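Local structure of alpha-galactosidase (Umbelopsis vinacea, 3A5V) at residues T8-W13 with L162-N167; R74-L79 with W121-L126; I113-W118 with G151-K156. The protein probably releases terminal alpha-linked galactose from galactosides by hydrolysis, as a family 27 glycoside hydrolase. All blocks are in the same frame, centred on the assembly; numbering follows the deposited sequence.

Contact 1 of 3, residues T8-W13 with L162-N167; sequences TPQMGW and LYSLCN
Q10 and L162 meet across the interior of the protein, and almost all of the contact is the fork of the leucine set against the bent chain of the glutamine. The two methyls divide the work. CD1 of L162 lies 3.7 Å from CB of Q10, near the backbone, while CD2 of L162 reaches the far end of the same chain, 3.7 Å from NE2 of Q10. Both methyls lie on one side of the carboxamide plane and well above it. The glutamine is shaped for this: its CG sits between the backbone N and the carbonyl carbon (chi1 65°), and a sharp bend at chi2 (-92°) swings the amide over the leucine. Segments 8-13 and 162-167 belong to strands of the eight-stranded parallel beta/alpha barrel that are not neighbours in its sheet, with strands 47-49, 89-95 and 125-129 between them, so side chains alone bridge the gap; Q10 just precedes strand 11-14 and L162 opens strand 162-165, which puts the contact toward the N-terminal end of the barrel. Were L162 an alanine, both methyls would go, and a gap would probably open beneath the Q10 amide and its CB, although the bonds at NE2 could remain. Packing is looser toward S164, whose CB stays 4.3 Å from NE2 of Q10. There is no solvent side here, since all three touching residues are buried, and the amide nitrogen is satisfied in the interior by hydrogen bonds to S183 OG and Y125 OH.

Contact 2 of 3, residues R74-L79 with W121-L126; sequences RGIKPL and WGIDYL
This is an aliphatic-on-aromatic contact at the outer layer of the barrel, where the first turn of helix 76-85 meets the last residue of helix 111-121. I76 carries it. Its CB stands 3.8 Å from the centroid of the six-membered ring of W121, 19° off the ring normal, a CH-pi contact over one face. CG1 of I76 lies over the ring, 3.7 Å from CZ3 of W121, while CG2 hangs just past the rim, 3.6 Å from CE3 of W121. CG2 also extends loosely toward I123. Beside the isoleucine, K77 runs extended as far as CE and turns at its last torsion; with CG anti to the backbone N (chi1 -170°), that CG lies 3.6 Å from W121 O. G122 then ends helix 111-121 in a Schellman motif and turns the chain toward strand 125-129. A water donates to W121 O (2.8 Å from the water oxygen) and is weakly held by K77 NZ, whose stronger partner is K120 O. I76 and W121 are buried, whereas K77 is exposed; its ammonium lies at the C-terminal end of helix 111-121, where the helix dipole would probably favour its positive charge.

Contact 3 of 3, residues I113-W118 with G151-K156; sequences IDAKTW and GNALNK. With NAG (2-acetamido-2-deoxy-beta-D-glucopyranose), chain B.
A115 presses its single methyl against the backbone of the second helix, and this is the tightest part of the contact: CB of A115 lies 3.5 Å from the carbonyl O of A153 and 3.7 Å from the backbone N of L154. The apolar contacts gather round the same methyl. CB of A153 meets CB of A115 at 3.8 Å, and CD2 of L154 comes to 3.9 Å from CB of A115. The leucine holds its CG anti to the carbonyl carbon, and chi1 (-62°) and chi2 (171°) together bring the CD2 branch into the angle between A115 and W118. There CD2 touches the indole at its edge, near the ring plane, 4.2 Å from CE3 of W118, a looser approach than those of the alanines.

Helices 111-121 and 140-156 flank strand 125-129 in sequence, and are successive outer helices of the beta/alpha barrel. With alanines at the crossing, the axes of the short segments come within 8.3 Å at a crossing angle of -39°. Beneath them W118 and L154 both rest on L126 of that strand, so the two helices share a hydrophobic seat on the barrel wall.

The covalent chemistry faces the other way. N155, whose CB points away from helix 113-118, bears an N-linked glycan: its ND2 is bonded to C1 of the N-acetylglucosamine at 1.4 Å. T157 completes the N-K-T glycosylation sequon, and its OG1 is hydrogen-bonded to the carbonyl O of L154.

All three contacts converge on strand 125-129, from the barrel interior to its outer helices. Contact 1 reaches contact 2 through the sheet, where S164 N and L126 O, and L162 O and L126 N, are probable hydrogen-bonded pairs, each at 2.8 Å; Y125 also joins them, packing on L162. Contacts 2 and 3, with centres about 13 Å apart, are tied by a probable hydrogen bond from I123 N to W118 O (3.0 Å), while the rings of W118 and W121 meet. Contact 3 packs behind Y163 of contact 1, L154 CD1 lying 3.7 Å from Y163 CD1. Active sites of this family sit at the C-terminal strand ends; contact 1 lies toward the opposite end.

Contact 1 of 3, residues T8-W13 with L162-N167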
loop_
_atom_site.group_PDB
_atom_site.type_symbol
_atom_site.label_atom_id
_atom_site.label_comp_id
_atom_site.label_asym_id
_atom_site.label_seq_id
_atom_site.Cartn_x
_atom_site.Cartn_y
_atom_site.Cartn_z
ATOM N N THR A 8 -10.563 -24.211 -22.166
ATOM C CA THR A 8 -9.759 -24.843 -21.127
ATOM C C THR A 8 -8.404 -24.108 -21.177
ATOM O O THR A 8 -8.124 -23.394 -22.162
ATOM C CB THR A 8 -9.521 -26.337 -21.424
ATOM O OG1 THR A 8 -8.914 -26.468 -22.715
ATOM C CG2 THR A 8 -10.833 -27.135 -21.385
ATOM N N PRO A 9 -7.570 -24.249 -20.125
ATOM C CA PRO A 9 -6.262 -23.597 -20.188
ATOM C C PRO A 9 -5.439 -24.021 -21.416
ATOM O O PRO A 9 -5.454 -25.202 -21.792
ATOM C CB PRO A 9 -5.566 -24.052 -18.888
ATOM C CG PRO A 9 -6.728 -24.342 -17.925
ATOM C CD PRO A 9 -7.801 -24.934 -18.840
ATOM N N GLN A 10 -4.729 -23.073 -22.030
ATOM C CA GLN A 10 -3.857 -23.401 -23.179
ATOM C C GLN A 10 -2.677 -24.304 -22.771
ATOM O O GLN A 10 -2.225 -24.274 -21.629
ATOM C CB GLN A 10 -3.344 -22.132 -23.884
ATOM C CG GLN A 10 -2.394 -21.229 -23.033
ATOM C CD GLN A 10 -3.108 -20.115 -22.241
ATOM O OE1 GLN A 10 -4.250 -20.267 -21.791
ATOM N NE2 GLN A 10 -2.411 -18.995 -22.053
ATOM N N MET A 11 -2.203 -25.113 -23.716
ATOM C CA MET A 11 -1.047 -25.967 -23.500
ATOM C C MET A 11 -0.103 -25.777 -24.681
ATOM O O MET A 11 -0.546 -25.556 -25.810
ATOM C CB MET A 11 -1.467 -27.438 -23.382
ATOM C CG MET A 11 -2.472 -27.739 -22.255
ATOM S SD MET A 11 -3.084 -29.447 -22.274
ATOM C CE MET A 11 -1.541 -30.390 -22.114
ATOM N N GLY A 12 1.195 -25.874 -24.432
ATOM C CA GLY A 12 2.153 -25.601 -25.495
ATOM C C GLY A 12 3.584 -25.632 -25.007
ATOM O O GLY A 12 3.903 -26.279 -23.995
ATOM N N TRP A 13 4.435 -24.925 -25.735
ATOM C CA TRP A 13 5.880 -24.891 -25.495
ATOM C C TRP A 13 6.413 -23.531 -25.975
ATOM O O TRP A 13 5.909 -22.966 -26.959
ATOM C CB TRP A 13 6.549 -26.055 -26.241
ATOM C CG TRP A 13 8.068 -26.022 -26.191
ATOM C CD1 TRP A 13 8.876 -26.555 -25.234
ATOM C CD2 TRP A 13 8.924 -25.414 -27.157
ATOM N NE1 TRP A 13 10.208 -26.328 -25.549
ATOM C CE2 TRP A 13 10.258 -25.623 -26.728
ATOM C CE3 TRP A 13 8.689 -24.695 -28.352
ATOM C CZ2 TRP A 13 11.366 -25.139 -27.449
ATOM C CZ3 TRP A 13 9.783 -24.233 -29.078
ATOM C CH2 TRP A 13 11.115 -24.449 -28.614
ATOM N N LEU A 162 -5.061 -15.894 -29.227
ATOM C CA LEU A 162 -5.120 -16.058 -27.775
ATOM C C LEU A 162 -4.257 -14.979 -27.107
ATOM O O LEU A 162 -3.083 -14.854 -27.397
ATOM C CB LEU A 162 -4.638 -17.475 -27.388
ATOM C CG LEU A 162 -4.977 -17.938 -25.960
ATOM C CD1 LEU A 162 -5.052 -19.456 -25.869
ATOM C CD2 LEU A 162 -3.982 -17.352 -24.935
ATOM N N TYR A 163 -4.859 -14.201 -26.212
ATOM C CA TYR A 163 -4.204 -13.039 -25.617
ATOM C C TYR A 163 -3.723 -13.386 -24.201
ATOM O O TYR A 163 -4.525 -13.444 -23.258
ATOM C CB TYR A 163 -5.167 -11.835 -25.619
ATOM C CG TYR A 163 -4.576 -10.483 -25.200
ATOM C CD1 TYR A 163 -3.206 -10.215 -25.297
ATOM C CD2 TYR A 163 -5.411 -9.458 -24.764
ATOM C CE1 TYR A 163 -2.675 -8.950 -24.933
ATOM C CE2 TYR A 163 -4.904 -8.197 -24.412
ATOM C CZ TYR A 163 -3.541 -7.952 -24.492
ATOM O OH TYR A 163 -3.067 -6.712 -24.114
ATOM N N SER A 164 -2.419 -13.639 -24.091
ATOM C CA SER A 164 -1.784 -14.060 -22.841
ATOM C C SER A 164 -1.098 -12.826 -22.240
ATOM O O SER A 164 -0.112 -12.338 -22.789
ATOM C CB SER A 164 -0.792 -15.207 -23.109
ATOM O OG SER A 164 0.162 -15.403 -22.075
ATOM N N LEU A 165 -1.647 -12.305 -21.142
ATOM C CA LEU A 165 -0.990 -11.188 -20.435
ATOM C C LEU A 165 0.232 -11.663 -19.682
ATOM O O LEU A 165 0.216 -12.727 -19.048
ATOM C CB LEU A 165 -1.947 -10.488 -19.457
ATOM C CG LEU A 165 -2.424 -9.105 -19.891
ATOM C CD1 LEU A 165 -3.162 -9.172 -21.242
ATOM C CD2 LEU A 165 -3.280 -8.467 -18.823
ATOM N N CYS A 166 1.282 -10.852 -19.730
ATOM C CA CYS A 166 2.482 -11.100 -18.949
ATOM C C CYS A 166 2.889 -9.817 -18.185
ATOM O O CYS A 166 3.919 -9.206 -18.479
ATOM C CB CYS A 166 3.609 -11.619 -19.864
ATOM S SG CYS A 166 5.147 -12.095 -18.987
ATOM N N ASN A 167 2.072 -9.437 -17.193
ATOM C CA ASN A 167 2.350 -8.268 -16.348
ATOM C C ASN A 167 2.617 -8.638 -14.875
ATOM O O ASN A 167 2.647 -7.782 -14.004
ATOM C CB ASN A 167 1.264 -7.188 -16.514
ATOM C CG ASN A 167 0.177 -7.249 -15.421
ATOM O OD1 ASN A 167 -0.246 -8.328 -14.984
ATOM N ND2 ASN A 167 -0.267 -6.081 -14.987
#

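Contact 2 of 3, residues R74-L79 with W121-L126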
loop_
_atom_site.group_PDB
_atom_site.type_symbol
_atom_site.label_atom_id
_atom_site.label_comp_id
_atom_site.label_asym_id
_atom_site.label_seq_id
_atom_site.Cartn_x
_atom_site.Cartn_y
_atom_site.Cartn_z
ATOM N N ARG A 74 13.412 -16.433 -44.254
ATOM C CA ARG A 74 12.182 -16.347 -45.071
ATOM C C ARG A 74 11.106 -15.419 -44.485
ATOM O O ARG A 74 10.024 -15.299 -45.050
ATOM C CB ARG A 74 11.550 -17.725 -45.292
ATOM C CG ARG A 74 12.467 -18.796 -45.857
ATOM C CD ARG A 74 11.726 -20.119 -45.948
ATOM N NE ARG A 74 11.384 -20.671 -44.636
ATOM C CZ ARG A 74 10.382 -21.523 -44.424
ATOM N NH1 ARG A 74 9.620 -21.933 -45.438
ATOM N NH2 ARG A 74 10.131 -21.963 -43.201
ATOM N N GLY A 75 11.406 -14.752 -43.373
ATOM C CA GLY A 75 10.368 -14.042 -42.624
ATOM C C GLY A 75 9.594 -15.019 -41.742
ATOM O O GLY A 75 9.763 -16.246 -41.841
ATOM N N ILE A 76 8.729 -14.483 -40.883
ATOM C CA ILE A 76 7.947 -15.323 -39.962
ATOM C C ILE A 76 6.834 -16.119 -40.664
ATOM O O ILE A 76 6.588 -17.281 -40.318
ATOM C CB ILE A 76 7.335 -14.477 -38.794
ATOM C CG1 ILE A 76 8.437 -13.891 -37.905
ATOM C CG2 ILE A 76 6.333 -15.291 -37.958
ATOM C CD1 ILE A 76 9.281 -14.918 -37.146
ATOM N N LYS A 77 6.157 -15.506 -41.634
ATOM C CA LYS A 77 4.969 -16.161 -42.211
ATOM C C LYS A 77 5.217 -17.601 -42.717
ATOM O O LYS A 77 4.432 -18.499 -42.397
ATOM C CB LYS A 77 4.259 -15.301 -43.278
ATOM C CG LYS A 77 2.916 -15.893 -43.676
ATOM C CD LYS A 77 2.326 -15.226 -44.890
ATOM C CE LYS A 77 1.036 -15.927 -45.319
ATOM N NZ LYS A 77 -0.107 -15.598 -44.400
ATOM N N PRO A 78 6.284 -17.826 -43.512
ATOM C CA PRO A 78 6.510 -19.193 -43.998
ATOM C C PRO A 78 6.821 -20.203 -42.890
ATOM O O PRO A 78 6.496 -21.379 -43.033
ATOM C CB PRO A 78 7.719 -19.036 -44.935
ATOM C CG PRO A 78 7.649 -17.600 -45.395
ATOM C CD PRO A 78 7.263 -16.892 -44.098
ATOM N N LEU A 79 7.471 -19.753 -41.813
ATOM C CA LEU A 79 7.656 -20.586 -40.627
ATOM C C LEU A 79 6.310 -20.934 -39.962
ATOM O O LEU A 79 6.084 -22.080 -39.568
ATOM C CB LEU A 79 8.621 -19.908 -39.614
ATOM C CG LEU A 79 8.809 -20.615 -38.265
ATOM C CD1 LEU A 79 9.304 -22.080 -38.432
ATOM C CD2 LEU A 79 9.774 -19.815 -37.362
ATOM N N TRP A 121 0.855 -12.689 -40.619
ATOM C CA TRP A 121 1.757 -13.820 -40.497
ATOM C C TRP A 121 1.068 -15.136 -40.151
ATOM O O TRP A 121 1.679 -16.196 -40.283
ATOM C CB TRP A 121 2.843 -13.543 -39.457
ATOM C CG TRP A 121 3.842 -12.484 -39.829
ATOM C CD1 TRP A 121 4.064 -11.940 -41.071
ATOM C CD2 TRP A 121 4.772 -11.854 -38.942
ATOM N NE1 TRP A 121 5.078 -11.002 -40.999
ATOM C CE2 TRP A 121 5.534 -10.941 -39.706
ATOM C CE3 TRP A 121 5.037 -11.977 -37.567
ATOM C CZ2 TRP A 121 6.549 -10.153 -39.140
ATOM C CZ3 TRP A 121 6.051 -11.196 -37.007
ATOM C CH2 TRP A 121 6.790 -10.297 -37.798
ATOM N N GLY A 122 -0.187 -15.071 -39.706
ATOM C CA GLY A 122 -0.915 -16.262 -39.252
ATOM C C GLY A 122 -0.745 -16.610 -37.769
ATOM O O GLY A 122 -1.014 -17.734 -37.355
ATOM N N ILE A 123 -0.269 -15.653 -36.975
ATOM C CA ILE A 123 -0.058 -15.854 -35.519
ATOM C C ILE A 123 -1.405 -16.151 -34.844
ATOM O O ILE A 123 -2.435 -15.575 -35.221
ATOM C CB ILE A 123 0.645 -14.595 -34.898
ATOM C CG1 ILE A 123 2.074 -14.438 -35.440
ATOM C CG2 ILE A 123 0.625 -14.602 -33.341
ATOM C CD1 ILE A 123 3.060 -15.576 -35.065
ATOM N N ASP A 124 -1.402 -17.081 -33.888
ATOM C CA ASP A 124 -2.619 -17.543 -33.209
ATOM C C ASP A 124 -2.649 -17.190 -31.710
ATOM O O ASP A 124 -3.593 -17.561 -31.006
ATOM C CB ASP A 124 -2.672 -19.076 -33.317
ATOM C CG ASP A 124 -2.571 -19.564 -34.757
ATOM O OD1 ASP A 124 -3.490 -19.257 -35.528
ATOM O OD2 ASP A 124 -1.569 -20.229 -35.112
ATOM N N TYR A 125 -1.606 -16.511 -31.229
ATOM C CA TYR A 125 -1.298 -16.441 -29.782
ATOM C C TYR A 125 -0.288 -15.329 -29.561
ATOM O O TYR A 125 0.747 -15.286 -30.233
ATOM C CB TYR A 125 -0.681 -17.781 -29.331
ATOM C CG TYR A 125 -0.436 -17.984 -27.845
ATOM C CD1 TYR A 125 0.576 -17.282 -27.163
ATOM C CD2 TYR A 125 -1.175 -18.932 -27.129
ATOM C CE1 TYR A 125 0.821 -17.501 -25.776
ATOM C CE2 TYR A 125 -0.932 -19.168 -25.752
ATOM C CZ TYR A 125 0.056 -18.443 -25.085
ATOM O OH TYR A 125 0.274 -18.678 -23.729
ATOM N N LEU A 126 -0.588 -14.435 -28.614
ATOM C CA LEU A 126 0.351 -13.397 -28.202
ATOM C C LEU A 126 0.639 -13.488 -26.710
ATOM O O LEU A 126 -0.298 -13.408 -25.896
ATOM C CB LEU A 126 -0.202 -11.995 -28.488
ATOM C CG LEU A 126 0.647 -10.815 -27.948
ATOM C CD1 LEU A 126 1.992 -10.650 -28.721
ATOM C CD2 LEU A 126 -0.144 -9.532 -28.019
HETATM O O HOH W 1 0.557 -18.046 -42.056
#

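Contact 3 of 3, residues I113-W118 with G151-K156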
loop_
_atom_site.group_PDB
_atom_site.type_symbol
_atom_site.label_atom_id
_atom_site.label_comp_id
_atom_site.label_asym_id
_atom_site.label_seq_id
_atom_site.Cartn_x
_atom_site.Cartn_y
_atom_site.Cartn_z
ATOM N N ILE A 113 -0.766 -1.544 -35.563
ATOM C CA ILE A 113 0.219 -1.940 -36.567
ATOM C C ILE A 113 0.812 -3.332 -36.283
ATOM O O ILE A 113 0.883 -4.177 -37.184
ATOM C CB ILE A 113 1.322 -0.873 -36.674
ATOM C CG1 ILE A 113 0.751 0.379 -37.383
ATOM C CG2 ILE A 113 2.543 -1.411 -37.423
ATOM C CD1 ILE A 113 1.618 1.629 -37.224
ATOM N N ASP A 114 1.225 -3.572 -35.041
ATOM C CA ASP A 114 1.849 -4.853 -34.710
ATOM C C ASP A 114 0.849 -6.013 -34.765
ATOM O O ASP A 114 1.170 -7.095 -35.286
ATOM C CB ASP A 114 2.588 -4.786 -33.365
ATOM C CG ASP A 114 3.853 -3.935 -33.432
ATOM O OD1 ASP A 114 4.215 -3.446 -34.538
ATOM O OD2 ASP A 114 4.499 -3.759 -32.374
ATOM N N ALA A 115 -0.359 -5.789 -34.250
ATOM C CA ALA A 115 -1.407 -6.813 -34.314
ATOM C C ALA A 115 -1.721 -7.184 -35.771
ATOM O O ALA A 115 -1.910 -8.361 -36.096
ATOM C CB ALA A 115 -2.652 -6.331 -33.620
ATOM N N LYS A 116 -1.791 -6.169 -36.633
ATOM C CA LYS A 116 -2.038 -6.381 -38.059
ATOM C C LYS A 116 -0.925 -7.237 -38.686
ATOM O O LYS A 116 -1.207 -8.180 -39.433
ATOM C CB LYS A 116 -2.185 -5.035 -38.782
ATOM C CG LYS A 116 -2.507 -5.145 -40.261
ATOM C CD LYS A 116 -2.981 -3.796 -40.819
ATOM C CE LYS A 116 -3.246 -3.878 -42.331
ATOM N NZ LYS A 116 -3.090 -2.538 -42.986
ATOM N N THR A 117 0.328 -6.917 -38.369
ATOM C CA THR A 117 1.466 -7.720 -38.833
ATOM C C THR A 117 1.333 -9.187 -38.400
ATOM O O THR A 117 1.465 -10.098 -39.211
ATOM C CB THR A 117 2.802 -7.118 -38.327
ATOM O OG1 THR A 117 2.918 -5.785 -38.826
ATOM C CG2 THR A 117 4.026 -7.936 -38.768
ATOM N N TRP A 118 1.041 -9.413 -37.122
ATOM C CA TRP A 118 0.978 -10.777 -36.600
ATOM C C TRP A 118 -0.157 -11.574 -37.259
ATOM O O TRP A 118 0.029 -12.739 -37.625
ATOM C CB TRP A 118 0.853 -10.750 -35.064
ATOM C CG TRP A 118 2.022 -10.033 -34.406
ATOM C CD1 TRP A 118 3.315 -9.985 -34.857
ATOM C CD2 TRP A 118 1.990 -9.263 -33.202
ATOM N NE1 TRP A 118 4.090 -9.244 -34.005
ATOM C CE2 TRP A 118 3.302 -8.784 -32.979
ATOM C CE3 TRP A 118 0.973 -8.919 -32.293
ATOM C CZ2 TRP A 118 3.634 -7.982 -31.881
ATOM C CZ3 TRP A 118 1.306 -8.110 -31.192
ATOM C CH2 TRP A 118 2.623 -7.648 -31.008
ATOM N N GLY A 151 -5.490 -5.541 -26.698
ATOM C CA GLY A 151 -6.656 -6.429 -26.837
ATOM C C GLY A 151 -7.553 -5.997 -28.000
ATOM O O GLY A 151 -7.978 -6.827 -28.813
ATOM N N ASN A 152 -7.837 -4.696 -28.065
ATOM C CA ASN A 152 -8.657 -4.113 -29.136
ATOM C C ASN A 152 -7.967 -4.276 -30.494
ATOM O O ASN A 152 -8.614 -4.658 -31.467
ATOM C CB ASN A 152 -8.921 -2.623 -28.872
ATOM C CG ASN A 152 -9.948 -2.375 -27.760
ATOM O OD1 ASN A 152 -10.084 -1.244 -27.293
ATOM N ND2 ASN A 152 -10.676 -3.408 -27.351
ATOM N N ALA A 153 -6.661 -3.988 -30.539
ATOM C CA ALA A 153 -5.840 -4.158 -31.752
ATOM C C ALA A 153 -5.908 -5.578 -32.325
ATOM O O ALA A 153 -6.149 -5.752 -33.529
ATOM C CB ALA A 153 -4.377 -3.756 -31.488
ATOM N N LEU A 154 -5.706 -6.583 -31.472
ATOM C CA LEU A 154 -5.859 -7.987 -31.876
ATOM C C LEU A 154 -7.264 -8.285 -32.413
ATOM O O LEU A 154 -7.428 -8.842 -33.506
ATOM C CB LEU A 154 -5.512 -8.944 -30.720
ATOM C CG LEU A 154 -4.073 -8.899 -30.170
ATOM C CD1 LEU A 154 -3.983 -9.735 -28.891
ATOM C CD2 LEU A 154 -3.053 -9.373 -31.206
ATOM N N ASN A 155 -8.276 -7.895 -31.648
ATOM C CA ASN A 155 -9.648 -8.120 -32.052
ATOM C C ASN A 155 -9.976 -7.581 -33.464
ATOM O O ASN A 155 -10.627 -8.262 -34.271
ATOM C CB ASN A 155 -10.604 -7.507 -31.016
ATOM C CG ASN A 155 -12.038 -7.925 -31.246
ATOM O OD1 ASN A 155 -12.793 -7.204 -31.901
ATOM N ND2 ASN A 155 -12.405 -9.115 -30.747
ATOM N N LYS A 156 -9.522 -6.365 -33.755
ATOM C CA LYS A 156 -9.901 -5.711 -35.002
ATOM C C LYS A 156 -9.294 -6.323 -36.259
ATOM O O LYS A 156 -9.788 -6.074 -37.359
ATOM C CB LYS A 156 -9.671 -4.202 -34.941
ATOM C CG LYS A 156 -8.230 -3.734 -34.967
ATOM C CD LYS A 156 -8.167 -2.177 -34.877
ATOM C CE LYS A 156 -8.623 -1.658 -33.502
ATOM N NZ LYS A 156 -8.498 -0.172 -33.401
HETATM C C1 NAG B . -13.779 -9.492 -31.000
HETATM C C2 NAG B . -13.702 -11.006 -31.248
HETATM C C3 NAG B . -15.089 -11.658 -31.250
HETATM C C4 NAG B . -15.954 -11.219 -30.062
HETATM C C5 NAG B . -15.907 -9.694 -29.922
HETATM C C6 NAG B . -16.659 -9.159 -28.704
HETATM C C7 NAG B . -11.734 -11.657 -32.596
HETATM C C8 NAG B . -11.228 -11.927 -33.987
HETATM N N2 NAG B . -13.025 -11.314 -32.506
HETATM O O3 NAG B . -14.976 -13.073 -31.260
HETATM O O4 NAG B . -17.284 -11.628 -30.320
HETATM O O5 NAG B . -14.561 -9.250 -29.838
HETATM O O6 NAG B . -16.243 -9.889 -27.566
HETATM O O7 NAG B . -10.970 -11.765 -31.622
#